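PDB 4MNR: peptidoglycan glycosyltransferase from Eggerthella lenta, which belongs to the penicillin-binding proteins, pairing a dimerisation domain with a larger domain of the beta-lactamase-like fold. Local coordinates for residues Lys188-Ala193 with Ala325-Ala330; Gln235-Ser240 with Arg375-Gly380; Gly380-Gln383 with Ala389-Ile392; Gly416-Glu421 with Thr449-Gln454; Ile429-Glu432 with Gly437-Thr440. All coordinates share one frame; numbering follows the deposited sequence. Where two conformers were deposited one is given.

Contact 1. Residues Lys188-Ala193 with Ala325-Ala330; sequences KIVTLA and AMVGTA
V327 sets one of its two methyl groups between I189 and V190 of the facing helix, and this methyl carries most of the contact. The tight part is on the I189 side: V327 CG1 lies 3.7 Å from I189 CG2 and 4.0 Å from I189 CB, the two side chains meeting at a slant. With chi1 at 167°, V327 holds CG1 opposite its own backbone N, which extends that methyl across the gap. Towards V190 the fit is looser. V190 CG2 faces both methyls of V327, 4.0 Å from CG1 and 4.1 Å from CG2, and the two valines meet nearly at right angles. The loose side is not a wet side, for all three residues are buried. The CA atoms of V190 and V327 stay 7.4 Å apart, a gap that the two valine side chains span. On the flank turned from this contact, T329 OG1 folds back onto the carbonyl O of M326 at 2.9 Å, so its hydroxyl is satisfied inside its own helix, whose A325 and T329 rest on strand 130-135. Helix 321-332 therefore lies between the five-stranded sheet and helix 188-197. The latter holds K188, bonded through NZ to S240 and N242. K188 is probably the lysine of the SxxK motif of penicillin-binding proteins, and the contact belongs to the helical core behind that motif.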
loop_
_atom_site.group_PDB
_atom_site.type_symbol
_atom_site.label_atom_id
_atom_site.label_comp_id
_atom_site.label_asym_id
_atom_site.label_seq_id
_atom_site.Cartn_x
_atom_site.Cartn_y
_atom_site.Cartn_z
ATOM N N LYS A 188 12.979 -0.226 -3.058
ATOM C CA LYS A 188 13.981 -0.374 -4.111
ATOM C C LYS A 188 13.343 -0.291 -5.505
ATOM O O LYS A 188 14.026 0.020 -6.478
ATOM C CB LYS A 188 14.786 -1.670 -3.932
ATOM C CG LYS A 188 15.700 -1.635 -2.715
ATOM C CD LYS A 188 16.374 -2.971 -2.453
ATOM C CE LYS A 188 17.208 -2.883 -1.155
ATOM N NZ LYS A 188 17.625 -4.222 -0.714
ATOM N N ILE A 189 12.040 -0.533 -5.600
ATOM C CA ILE A 189 11.349 -0.317 -6.875
ATOM C C ILE A 189 11.535 1.143 -7.314
ATOM O O ILE A 189 11.840 1.428 -8.477
ATOM C CB ILE A 189 9.841 -0.597 -6.759
ATOM C CG1 ILE A 189 9.574 -2.076 -6.450
ATOM C CG2 ILE A 189 9.134 -0.176 -8.045
ATOM C CD1 ILE A 189 8.116 -2.364 -6.156
ATOM N N VAL A 190 11.380 2.071 -6.370
ATOM C CA VAL A 190 11.562 3.502 -6.653
ATOM C C VAL A 190 13.011 3.853 -7.001
ATOM O O VAL A 190 13.266 4.536 -7.995
ATOM C CB VAL A 190 11.087 4.395 -5.480
ATOM C CG1 VAL A 190 11.350 5.878 -5.778
ATOM C CG2 VAL A 190 9.612 4.170 -5.222
ATOM N N THR A 191 13.950 3.381 -6.188
ATOM C CA THR A 191 15.365 3.615 -6.446
ATOM C C THR A 191 15.808 3.091 -7.811
ATOM O O THR A 191 16.450 3.808 -8.574
ATOM C CB THR A 191 16.220 3.008 -5.342
ATOM O OG1 THR A 191 15.716 3.471 -4.085
ATOM C CG2 THR A 191 17.680 3.453 -5.478
ATOM N N LEU A 192 15.444 1.848 -8.108
ATOM C CA LEU A 192 15.769 1.228 -9.401
ATOM C C LEU A 192 15.150 1.991 -10.563
ATOM O O LEU A 192 15.816 2.297 -11.558
ATOM C CB LEU A 192 15.259 -0.208 -9.416
ATOM C CG LEU A 192 15.498 -0.955 -10.729
ATOM C CD1 LEU A 192 16.999 -1.070 -11.019
ATOM C CD2 LEU A 192 14.832 -2.322 -10.675
ATOM N N ALA A 193 13.859 2.289 -10.456
ATOM C CA ALA A 193 13.182 3.012 -11.531
ATOM C C ALA A 193 13.820 4.373 -11.779
ATOM O O ALA A 193 13.962 4.803 -12.913
ATOM C CB ALA A 193 11.685 3.165 -11.216
ATOM N N ALA A 325 1.145 0.478 -2.912
ATOM C CA ALA A 325 0.355 -0.095 -3.981
ATOM C C ALA A 325 0.413 0.815 -5.203
ATOM O O ALA A 325 0.529 0.333 -6.321
ATOM C CB ALA A 325 -1.087 -0.320 -3.529
HETATM N N MSE A 326 0.360 2.125 -4.979
HETATM C CA MSE A 326 0.501 3.085 -6.077
HETATM C C MSE A 326 1.854 2.974 -6.773
HETATM O O MSE A 326 1.949 3.119 -7.991
HETATM C CB MSE A 326 0.251 4.513 -5.594
HETATM C CG MSE A 326 -1.210 4.695 -5.136
HETATM SE SE MSE A 326 -1.458 6.373 -4.182
HETATM C CE MSE A 326 -0.737 7.517 -5.521
ATOM N N VAL A 327 2.908 2.715 -6.001
ATOM C CA VAL A 327 4.218 2.478 -6.605
ATOM C C VAL A 327 4.140 1.273 -7.540
ATOM O O VAL A 327 4.631 1.304 -8.664
ATOM C CB VAL A 327 5.310 2.264 -5.526
ATOM C CG1 VAL A 327 6.573 1.704 -6.163
ATOM C CG2 VAL A 327 5.614 3.565 -4.819
ATOM N N GLY A 328 3.493 0.211 -7.075
ATOM C CA GLY A 328 3.258 -0.950 -7.905
ATOM C C GLY A 328 2.447 -0.646 -9.157
ATOM O O GLY A 328 2.742 -1.162 -10.241
ATOM N N THR A 329 1.413 0.178 -9.023
ATOM C CA THR A 329 0.595 0.475 -10.198
ATOM C C THR A 329 1.384 1.269 -11.245
ATOM O O THR A 329 1.129 1.111 -12.426
ATOM C CB THR A 329 -0.752 1.178 -9.886
ATOM O OG1 THR A 329 -0.524 2.490 -9.352
ATOM C CG2 THR A 329 -1.582 0.341 -8.913
ATOM N N ALA A 330 2.354 2.076 -10.814
ATOM C CA ALA A 330 3.180 2.823 -11.763
ATOM C C ALA A 330 3.941 1.858 -12.651
ATOM O O ALA A 330 4.017 2.026 -13.861
ATOM C CB ALA A 330 4.158 3.727 -11.032
#

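Contact 2. Residues Gln235-Ser240 with Arg375-Gly380; sequences QATELS and RDVLLG
The carboxylate of E238 and the carbonyl group of G380 are flat groups lying face over face, their planes only about 21° from parallel. G380 O sits 3.7 Å from E238 CD, almost straight above it, while G380 CA is 3.6 Å from E238 OE2 and further to the side. At the carboxylate's rim a water lies a little out of plane, tilted to the face turned from G380. It donates both to E238 OE2, at 2.5 Å, and to V377 O, at 3.0 Å, and so ties the acid to the opposite helix. Glycine suits position 380 because a CB there would run into OE2. Beside this polar half is an apolar one. V377 CG1 presses on T237, 3.6 Å from CB and 3.7 Å from CG2, the side chains crossing near a right angle. In T237, chi1 of -54° puts OG1 beside the backbone N, where it bonds L233 O, and leaves CG2 opposite the N and aimed at V377 and L378; threonine thus serves both an apolar surface and its own helix. The short helical segments approach to 8.9 Å and cross at -49°, near the value expected for i±4 ridges packed in grooves. Just beyond, S240 with positive phi closes a Schellman motif. Its OG bonds K400 NZ, consistent with the SxN element of a penicillin-binding active site.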
loop_
_atom_site.group_PDB
_atom_site.type_symbol
_atom_site.label_atom_id
_atom_site.label_comp_id
_atom_site.label_asym_id
_atom_site.label_seq_id
_atom_site.Cartn_x
_atom_site.Cartn_y
_atom_site.Cartn_z
ATOM N N GLN A 235 20.591 -8.466 -10.568
ATOM C CA GLN A 235 20.803 -9.504 -9.561
ATOM C C GLN A 235 20.667 -8.952 -8.152
ATOM O O GLN A 235 20.143 -9.629 -7.270
ATOM C CB GLN A 235 22.178 -10.160 -9.720
ATOM C CG GLN A 235 22.336 -10.948 -11.007
ATOM C CD GLN A 235 23.796 -11.308 -11.313
ATOM O OE1 GLN A 235 24.737 -10.662 -10.837
ATOM N NE2 GLN A 235 23.982 -12.344 -12.127
ATOM N N ALA A 236 21.142 -7.722 -7.945
ATOM C CA ALA A 236 21.053 -7.085 -6.635
ATOM C C ALA A 236 19.595 -6.801 -6.260
ATOM O O ALA A 236 19.249 -6.793 -5.095
ATOM C CB ALA A 236 21.866 -5.808 -6.599
ATOM N N THR A 237 18.746 -6.584 -7.257
ATOM C CA THR A 237 17.324 -6.401 -7.000
ATOM C C THR A 237 16.724 -7.762 -6.647
ATOM O O THR A 237 15.940 -7.866 -5.706
ATOM C CB THR A 237 16.606 -5.807 -8.227
ATOM O OG1 THR A 237 17.271 -4.604 -8.621
ATOM C CG2 THR A 237 15.143 -5.482 -7.903
ATOM N N GLU A 238 17.098 -8.798 -7.396
ATOM C CA GLU A 238 16.621 -10.155 -7.103
ATOM C C GLU A 238 16.962 -10.617 -5.688
ATOM O O GLU A 238 16.120 -11.223 -5.017
ATOM C CB GLU A 238 17.135 -11.169 -8.123
ATOM C CG GLU A 238 16.661 -10.894 -9.542
ATOM C CD GLU A 238 17.250 -11.865 -10.560
ATOM O OE1 GLU A 238 18.104 -12.695 -10.179
ATOM O OE2 GLU A 238 16.850 -11.804 -11.745
ATOM N N LEU A 239 18.187 -10.330 -5.243
ATOM C CA LEU A 239 18.667 -10.768 -3.939
ATOM C C LEU A 239 18.356 -9.742 -2.852
ATOM O O LEU A 239 18.580 -9.997 -1.667
ATOM C CB LEU A 239 20.179 -11.012 -3.984
ATOM C CG LEU A 239 20.619 -12.209 -4.832
ATOM C CD1 LEU A 239 22.142 -12.288 -4.916
ATOM C CD2 LEU A 239 20.038 -13.492 -4.258
ATOM N N SER A 240 17.859 -8.584 -3.273
ATOM C CA SER A 240 17.592 -7.452 -2.383
ATOM C C SER A 240 18.818 -6.993 -1.578
ATOM O O SER A 240 18.771 -6.915 -0.354
ATOM C CB SER A 240 16.434 -7.763 -1.439
ATOM O OG SER A 240 15.815 -6.551 -1.046
ATOM N N ARG A 375 9.681 -3.754 -14.642
ATOM C CA ARG A 375 8.794 -4.909 -14.551
ATOM C C ARG A 375 9.548 -6.198 -14.896
ATOM O O ARG A 375 9.361 -7.228 -14.253
ATOM C CB ARG A 375 7.567 -4.714 -15.452
ATOM C CG ARG A 375 6.349 -5.519 -15.037
ATOM C CD ARG A 375 5.067 -4.928 -15.633
ATOM N NE ARG A 375 5.094 -4.953 -17.093
ATOM C CZ ARG A 375 5.208 -3.875 -17.864
ATOM N NH1 ARG A 375 5.238 -4.009 -19.182
ATOM N NH2 ARG A 375 5.295 -2.663 -17.319
ATOM N N ASP A 376 10.425 -6.129 -15.890
ATOM C CA ASP A 376 11.234 -7.287 -16.274
ATOM C C ASP A 376 12.189 -7.726 -15.146
ATOM O O ASP A 376 12.408 -8.927 -14.929
ATOM C CB ASP A 376 12.018 -6.995 -17.553
ATOM C CG ASP A 376 11.132 -6.976 -18.803
ATOM O OD1 ASP A 376 9.974 -7.455 -18.743
ATOM O OD2 ASP A 376 11.604 -6.484 -19.853
ATOM N N VAL A 377 12.766 -6.760 -14.442
ATOM C CA VAL A 377 13.628 -7.090 -13.303
ATOM C C VAL A 377 12.806 -7.716 -12.172
ATOM O O VAL A 377 13.241 -8.675 -11.532
ATOM C CB VAL A 377 14.373 -5.844 -12.777
ATOM C CG1 VAL A 377 15.155 -6.178 -11.502
ATOM C CG2 VAL A 377 15.306 -5.312 -13.840
ATOM N N LEU A 378 11.604 -7.186 -11.945
ATOM C CA LEU A 378 10.736 -7.717 -10.891
ATOM C C LEU A 378 10.186 -9.115 -11.204
ATOM O O LEU A 378 9.863 -9.894 -10.294
ATOM C CB LEU A 378 9.595 -6.746 -10.582
ATOM C CG LEU A 378 10.050 -5.368 -10.092
ATOM C CD1 LEU A 378 8.852 -4.527 -9.679
ATOM C CD2 LEU A 378 11.049 -5.481 -8.940
ATOM N N LEU A 379 10.080 -9.451 -12.487
ATOM C CA LEU A 379 9.734 -10.815 -12.852
ATOM C C LEU A 379 10.859 -11.716 -12.369
ATOM O O LEU A 379 10.625 -12.812 -11.862
ATOM C CB LEU A 379 9.535 -10.935 -14.370
ATOM C CG LEU A 379 9.158 -12.313 -14.907
ATOM C CD1 LEU A 379 7.951 -12.885 -14.168
ATOM C CD2 LEU A 379 8.868 -12.207 -16.399
ATOM N N GLY A 380 12.092 -11.227 -12.502
ATOM C CA GLY A 380 13.257 -11.954 -12.042
ATOM C C GLY A 380 13.282 -12.194 -10.544
ATOM O O GLY A 380 13.796 -13.213 -10.082
HETATM O O HOH W 1 15.882 -9.598 -12.566
#

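Contact 3. Residues Gly380-Gln383 with Ala389-Ile392; sequences GVVQ and AAAI
V382 CG1 sits squarely over the face of the peptide joining A390 to A391, 3.9 Å from A391 N and almost directly above it. The same methyl is 4.0 Å from A391 CA and 4.2 Å from A391 CB, so it rests on a patch of backbone as much as on a side chain. The other branch, V382 CG2, looks to A390 CB at 4.3 Å, a looser touch. Chi1 of 173° sets CG1 opposite the backbone N of V382, which spreads the two methyls over successive alanines. Small residues suit the loop: with only a CB on A390 and A391, the valine can come down on the peptide itself, and the CA atoms of V382 and A391 approach to 6.4 Å. In the next shell, helix 438-453 positions the alanines. A390 packs on T440, and A391 O accepts a bond from the side-chain amide of Q444, which holds the peptide just beyond the valine. On the helix side, a backbone bond between V381 and G387 helps fix the turn. A390 is buried while A391 is exposed, so V382 lies where the interior gives way to the surface. Altogether this is a helix-to-strand connection: helix 368-384 ends, a short 3-10 turn brings the chain back past V382, and the loop runs on to strand 398-406, an outermost strand of the five-stranded sheet.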
loop_
_atom_site.group_PDB
_atom_site.type_symbol
_atom_site.label_atom_id
_atom_site.label_comp_id
_atom_site.label_asym_id
_atom_site.label_seq_id
_atom_site.Cartn_x
_atom_site.Cartn_y
_atom_site.Cartn_z
ATOM N N GLY A 380 12.092 -11.227 -12.502
ATOM C CA GLY A 380 13.257 -11.954 -12.042
ATOM C C GLY A 380 13.282 -12.194 -10.544
ATOM O O GLY A 380 13.796 -13.213 -10.082
ATOM N N VAL A 381 12.748 -11.242 -9.775
ATOM C CA VAL A 381 12.681 -11.393 -8.332
ATOM C C VAL A 381 11.876 -12.634 -7.981
ATOM O O VAL A 381 12.261 -13.423 -7.110
ATOM C CB VAL A 381 12.026 -10.158 -7.677
ATOM C CG1 VAL A 381 11.730 -10.431 -6.208
ATOM C CG2 VAL A 381 12.942 -8.942 -7.832
ATOM N N VAL A 382 10.773 -12.822 -8.696
ATOM C CA VAL A 382 9.877 -13.931 -8.410
ATOM C C VAL A 382 10.381 -15.250 -9.016
ATOM O O VAL A 382 10.241 -16.322 -8.418
ATOM C CB VAL A 382 8.445 -13.598 -8.871
ATOM C CG1 VAL A 382 7.533 -14.824 -8.734
ATOM C CG2 VAL A 382 7.916 -12.430 -8.056
ATOM N N GLN A 383 11.002 -15.173 -10.189
ATOM C CA GLN A 383 11.527 -16.378 -10.828
ATOM C C GLN A 383 12.820 -16.903 -10.210
ATOM O O GLN A 383 13.009 -18.126 -10.095
ATOM C CB GLN A 383 11.724 -16.136 -12.325
ATOM C CG GLN A 383 10.426 -15.885 -13.075
ATOM C CD GLN A 383 10.642 -15.737 -14.569
ATOM O OE1 GLN A 383 11.713 -15.332 -15.015
ATOM N NE2 GLN A 383 9.622 -16.074 -15.352
ATOM N N ALA A 389 8.071 -17.421 -3.512
ATOM C CA ALA A 389 6.811 -17.808 -2.877
ATOM C C ALA A 389 5.591 -17.130 -3.501
ATOM O O ALA A 389 4.455 -17.553 -3.255
ATOM C CB ALA A 389 6.846 -17.533 -1.367
ATOM N N ALA A 390 5.815 -16.092 -4.298
ATOM C CA ALA A 390 4.705 -15.396 -4.946
ATOM C C ALA A 390 4.293 -16.028 -6.271
ATOM O O ALA A 390 3.296 -15.615 -6.878
ATOM C CB ALA A 390 5.043 -13.904 -5.157
ATOM N N ALA A 391 5.040 -17.026 -6.730
ATOM C CA ALA A 391 4.729 -17.631 -8.026
ATOM C C ALA A 391 3.359 -18.294 -8.024
ATOM O O ALA A 391 2.931 -18.854 -7.015
ATOM C CB ALA A 391 5.796 -18.627 -8.427
ATOM N N ILE A 392 2.677 -18.207 -9.161
ATOM C CA ILE A 392 1.367 -18.818 -9.340
ATOM C C ILE A 392 1.389 -19.648 -10.613
ATOM O O ILE A 392 1.699 -19.131 -11.688
ATOM C CB ILE A 392 0.262 -17.736 -9.462
ATOM C CG1 ILE A 392 0.144 -16.940 -8.166
ATOM C CG2 ILE A 392 -1.083 -18.374 -9.776
ATOM C CD1 ILE A 392 -0.694 -15.668 -8.277
#

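Contact 4. Residues Gly416-Glu421 with Thr449-Gln454; sequences GMAPAE and TALEVQ
L451 reaches from helix 438-453 to A418 and P419 at the end of strand 409-418, and its side chain does nearly all the work on the helix side. CB starts well back, about 6.1 Å from A418 CB, and makes no touch with the strand segment. CG comes next, put opposite the carbonyl carbon of its own residue by chi1 of -64°. L451 CG closes the gap to 4.6 Å from A418 CB, still short of real contact. The branches then divide the target. CD1 meets A418 CB at 4.0 Å, the closest touch of the pair of segments, while CD2 lies 4.3 Å from A418 CB and 4.4 Å from P419 CD. The fork thus straddles the alanine methyl and brushes the margin of the proline ring. A leucine is apt here because its branch point is one carbon further out than a valine's or isoleucine's, and the CA atoms of A418 and L451 are 7.9 Å apart. The short alanine side chain lets the leucine fork come close to the strand, with CG and both methyls gathered round one CB. The peptide before P419 is cis, turning the chain sharply as the strand ends, and P419 CD is the ring atom offered to the leucine. Other neighbours complete the surroundings: I392 and L456 also touch L451, and A450 packs on V425 and I117. With contacts between aliphatic carbons at 4.0 Å and beyond and no directional bond, the chemistry implies that shape and the burial of apolar surface hold this junction.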
loop_
_atom_site.group_PDB
_atom_site.type_symbol
_atom_site.label_atom_id
_atom_site.label_comp_id
_atom_site.label_asym_id
_atom_site.label_seq_id
_atom_site.Cartn_x
_atom_site.Cartn_y
_atom_site.Cartn_z
ATOM N N GLY A 416 3.418 -6.518 -5.670
ATOM C CA GLY A 416 3.538 -7.274 -6.901
ATOM C C GLY A 416 2.345 -7.120 -7.802
ATOM O O GLY A 416 1.384 -6.437 -7.466
HETATM N N MSE A 417 2.405 -7.786 -8.947
HETATM C CA MSE A 417 1.432 -7.555 -10.006
HETATM C C MSE A 417 1.359 -8.785 -10.883
HETATM O O MSE A 417 2.333 -9.543 -11.003
HETATM C CB MSE A 417 1.863 -6.359 -10.855
HETATM C CG MSE A 417 3.213 -6.573 -11.511
HETATM SE SE MSE A 417 4.120 -4.933 -12.043
HETATM C CE MSE A 417 4.505 -4.282 -10.246
ATOM N N ALA A 418 0.196 -8.991 -11.490
ATOM C CA ALA A 418 -0.023 -10.135 -12.363
ATOM C C ALA A 418 -1.153 -9.851 -13.356
ATOM O O ALA A 418 -2.045 -9.066 -13.049
ATOM C CB ALA A 418 -0.379 -11.370 -11.530
ATOM N N PRO A 419 -1.093 -10.438 -14.570
ATOM C CA PRO A 419 0.046 -11.143 -15.173
ATOM C C PRO A 419 1.167 -10.144 -15.447
ATOM O O PRO A 419 0.894 -8.989 -15.773
ATOM C CB PRO A 419 -0.525 -11.682 -16.502
ATOM C CG PRO A 419 -2.012 -11.676 -16.307
ATOM C CD PRO A 419 -2.279 -10.479 -15.447
ATOM N N ALA A 420 2.408 -10.583 -15.310
ATOM C CA ALA A 420 3.558 -9.685 -15.429
ATOM C C ALA A 420 3.607 -8.853 -16.721
ATOM O O ALA A 420 3.945 -7.678 -16.677
ATOM C CB ALA A 420 4.850 -10.463 -15.244
ATOM N N GLU A 421 3.266 -9.436 -17.869
ATOM C CA GLU A 421 3.439 -8.708 -19.131
ATOM C C GLU A 421 2.474 -7.526 -19.312
ATOM O O GLU A 421 2.837 -6.512 -19.911
ATOM C CB GLU A 421 3.380 -9.659 -20.337
ATOM C CG GLU A 421 3.677 -8.986 -21.673
ATOM C CD GLU A 421 5.031 -8.273 -21.712
ATOM O OE1 GLU A 421 5.157 -7.285 -22.469
ATOM O OE2 GLU A 421 5.973 -8.700 -21.005
ATOM N N THR A 449 -6.468 -15.286 -5.686
ATOM C CA THR A 449 -7.901 -15.039 -5.577
ATOM C C THR A 449 -8.344 -13.960 -6.550
ATOM O O THR A 449 -9.362 -14.120 -7.227
ATOM C CB THR A 449 -8.310 -14.660 -4.142
ATOM O OG1 THR A 449 -8.073 -15.785 -3.285
ATOM C CG2 THR A 449 -9.794 -14.316 -4.088
ATOM N N ALA A 450 -7.585 -12.873 -6.624
ATOM C CA ALA A 450 -7.896 -11.820 -7.592
ATOM C C ALA A 450 -7.928 -12.366 -9.028
ATOM O O ALA A 450 -8.841 -12.049 -9.789
ATOM C CB ALA A 450 -6.916 -10.663 -7.474
ATOM N N LEU A 451 -6.953 -13.197 -9.392
ATOM C CA LEU A 451 -6.917 -13.752 -10.753
ATOM C C LEU A 451 -8.077 -14.707 -11.008
ATOM O O LEU A 451 -8.620 -14.760 -12.109
ATOM C CB LEU A 451 -5.579 -14.450 -11.024
ATOM C CG LEU A 451 -4.409 -13.469 -10.996
ATOM C CD1 LEU A 451 -3.101 -14.219 -10.835
ATOM C CD2 LEU A 451 -4.386 -12.644 -12.270
ATOM N N GLU A 452 -8.465 -15.464 -9.984
ATOM C CA GLU A 452 -9.632 -16.341 -10.113
ATOM C C GLU A 452 -10.923 -15.543 -10.341
ATOM O O GLU A 452 -11.746 -15.900 -11.203
ATOM C CB GLU A 452 -9.765 -17.217 -8.868
ATOM C CG GLU A 452 -8.702 -18.295 -8.748
ATOM C CD GLU A 452 -8.687 -18.954 -7.376
ATOM O OE1 GLU A 452 -9.417 -18.486 -6.469
ATOM O OE2 GLU A 452 -7.944 -19.942 -7.207
ATOM N N VAL A 453 -11.098 -14.482 -9.551
ATOM C CA VAL A 453 -12.285 -13.633 -9.628
ATOM C C VAL A 453 -12.383 -12.994 -11.006
ATOM O O VAL A 453 -13.468 -12.928 -11.605
ATOM C CB VAL A 453 -12.247 -12.551 -8.531
ATOM C CG1 VAL A 453 -13.247 -11.441 -8.827
ATOM C CG2 VAL A 453 -12.503 -13.187 -7.176
ATOM N N GLN A 454 -11.232 -12.576 -11.524
ATOM C CA GLN A 454 -11.152 -11.939 -12.837
ATOM C C GLN A 454 -11.243 -12.940 -13.996
ATOM O O GLN A 454 -11.329 -12.546 -15.159
ATOM C CB GLN A 454 -9.873 -11.092 -12.940
ATOM C CG GLN A 454 -9.831 -9.887 -11.988
ATOM C CD GLN A 454 -8.513 -9.130 -12.053
ATOM O OE1 GLN A 454 -7.531 -9.630 -12.601
ATOM N NE2 GLN A 454 -8.484 -7.921 -11.487
#

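Contact 5. Residues Ile429-Glu432 with Gly437-Thr440; sequences IVIE and GVGT
I431 and V438 are brought together by their first torsions. In V438, chi1 of 67° leaves CG1 in the crowded position between backbone N and carbonyl carbon, and it is this methyl that meets I431, 4.0 Å from both CB and CG2. In I431, chi1 of -56° puts CG1 opposite the carbonyl carbon and over the helix, 4.1 Å from G439 CA, with CG2 opposite the N. The two side chains cross at about a right angle. Two residues back, I429 has CG1 extended away from its backbone N, at -179°, which leaves CG2 to face the carbonyl of G439 at 3.5 Å from its O. The alternation is that of a strand: I429 and I431 point to the helix while V430 turns to the other face of the sheet. Their beta-branched side chains suit an extended backbone, and G439 meets the isoleucines with its backbone, CA to I431 and carbonyl O to I429; the CA atoms of I431 and G439 are 5.8 Å apart. G437, with positive phi, is the N-cap of the helix that follows. Strand 425-431 pairs with strand 409-418, whose S412 offers OG to G439 N and so helps fix the first turn. Helix 115-125 packs on the isoleucines through A124 and L125, and strand 425-431 therefore has helices 115-125 and 438-453 together on one face.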
loop_
_atom_site.group_PDB
_atom_site.type_symbol
_atom_site.label_atom_id
_atom_site.label_comp_id
_atom_site.label_asym_id
_atom_site.label_seq_id
_atom_site.Cartn_x
_atom_site.Cartn_y
_atom_site.Cartn_z
ATOM N N ILE A 429 1.157 -5.596 0.507
ATOM C CA ILE A 429 0.801 -6.152 1.808
ATOM C C ILE A 429 1.962 -5.948 2.759
ATOM O O ILE A 429 3.129 -6.068 2.364
ATOM C CB ILE A 429 0.428 -7.654 1.695
ATOM C CG1 ILE A 429 0.021 -8.232 3.057
ATOM C CG2 ILE A 429 1.566 -8.464 1.127
ATOM C CD1 ILE A 429 -0.698 -9.601 2.929
ATOM N N VAL A 430 1.647 -5.584 3.998
ATOM C CA VAL A 430 2.664 -5.565 5.048
ATOM C C VAL A 430 2.165 -6.402 6.214
ATOM O O VAL A 430 1.005 -6.294 6.632
ATOM C CB VAL A 430 3.038 -4.132 5.524
ATOM C CG1 VAL A 430 1.802 -3.402 6.061
ATOM C CG2 VAL A 430 4.161 -4.214 6.588
ATOM N N ILE A 431 3.028 -7.277 6.706
ATOM C CA ILE A 431 2.738 -8.039 7.918
ATOM C C ILE A 431 3.705 -7.570 8.999
ATOM O O ILE A 431 4.908 -7.818 8.913
ATOM C CB ILE A 431 2.978 -9.548 7.706
ATOM C CG1 ILE A 431 2.157 -10.075 6.528
ATOM C CG2 ILE A 431 2.658 -10.316 8.990
ATOM C CD1 ILE A 431 0.681 -10.024 6.746
ATOM N N GLU A 432 3.196 -6.904 10.029
ATOM C CA GLU A 432 4.080 -6.418 11.092
ATOM C C GLU A 432 4.696 -7.560 11.911
ATOM O O GLU A 432 4.022 -8.546 12.238
ATOM C CB GLU A 432 3.344 -5.457 12.027
ATOM C CG GLU A 432 2.822 -4.202 11.336
ATOM C CD GLU A 432 2.024 -3.313 12.262
ATOM O OE1 GLU A 432 2.395 -3.181 13.453
ATOM O OE2 GLU A 432 1.014 -2.746 11.799
ATOM N N GLY A 437 9.870 -13.418 4.823
ATOM C CA GLY A 437 9.178 -13.818 3.614
ATOM C C GLY A 437 7.676 -14.026 3.715
ATOM O O GLY A 437 7.042 -14.398 2.730
ATOM N N VAL A 438 7.098 -13.808 4.893
ATOM C CA VAL A 438 5.675 -14.120 5.089
ATOM C C VAL A 438 4.771 -13.214 4.251
ATOM O O VAL A 438 3.700 -13.631 3.785
ATOM C CB VAL A 438 5.270 -14.113 6.591
ATOM C CG1 VAL A 438 5.347 -12.709 7.187
ATOM C CG2 VAL A 438 3.872 -14.703 6.780
ATOM N N GLY A 439 5.213 -11.978 4.036
ATOM C CA GLY A 439 4.450 -11.040 3.233
ATOM C C GLY A 439 4.261 -11.581 1.827
ATOM O O GLY A 439 3.171 -11.531 1.264
ATOM N N THR A 440 5.335 -12.138 1.279
ATOM C CA THR A 440 5.318 -12.679 -0.070
ATOM C C THR A 440 4.420 -13.907 -0.153
ATOM O O THR A 440 3.662 -14.067 -1.107
ATOM C CB THR A 440 6.734 -13.059 -0.486
ATOM O OG1 THR A 440 7.564 -11.896 -0.368
ATOM C CG2 THR A 440 6.753 -13.580 -1.932
#

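Contacts 1 and 2, with centres 12 Å apart, meet at the presumed active site, where K188 NZ lies 3.0 Å from S240 OG; L192 of helix 188-197 also packs its CD2 4.0 Å from V377 CG1 of contact 2. Contact 2 passes into contact 3 through the shared G380 on helix 368-384. From there the loop of contact 3 leads to both ends of helix 438-453: I392 CD1 touches L451 CD1 of contact 4 at 3.8 Å, and A390 N approaches T440 CG2 of contact 5 at 3.6 Å. Contacts 4 and 5, about 18 Å apart between centres, join that helix to neighbouring strands of one sheet. M417 CE, 3.6 Å from G328 O, links contact 4 back to contact 1.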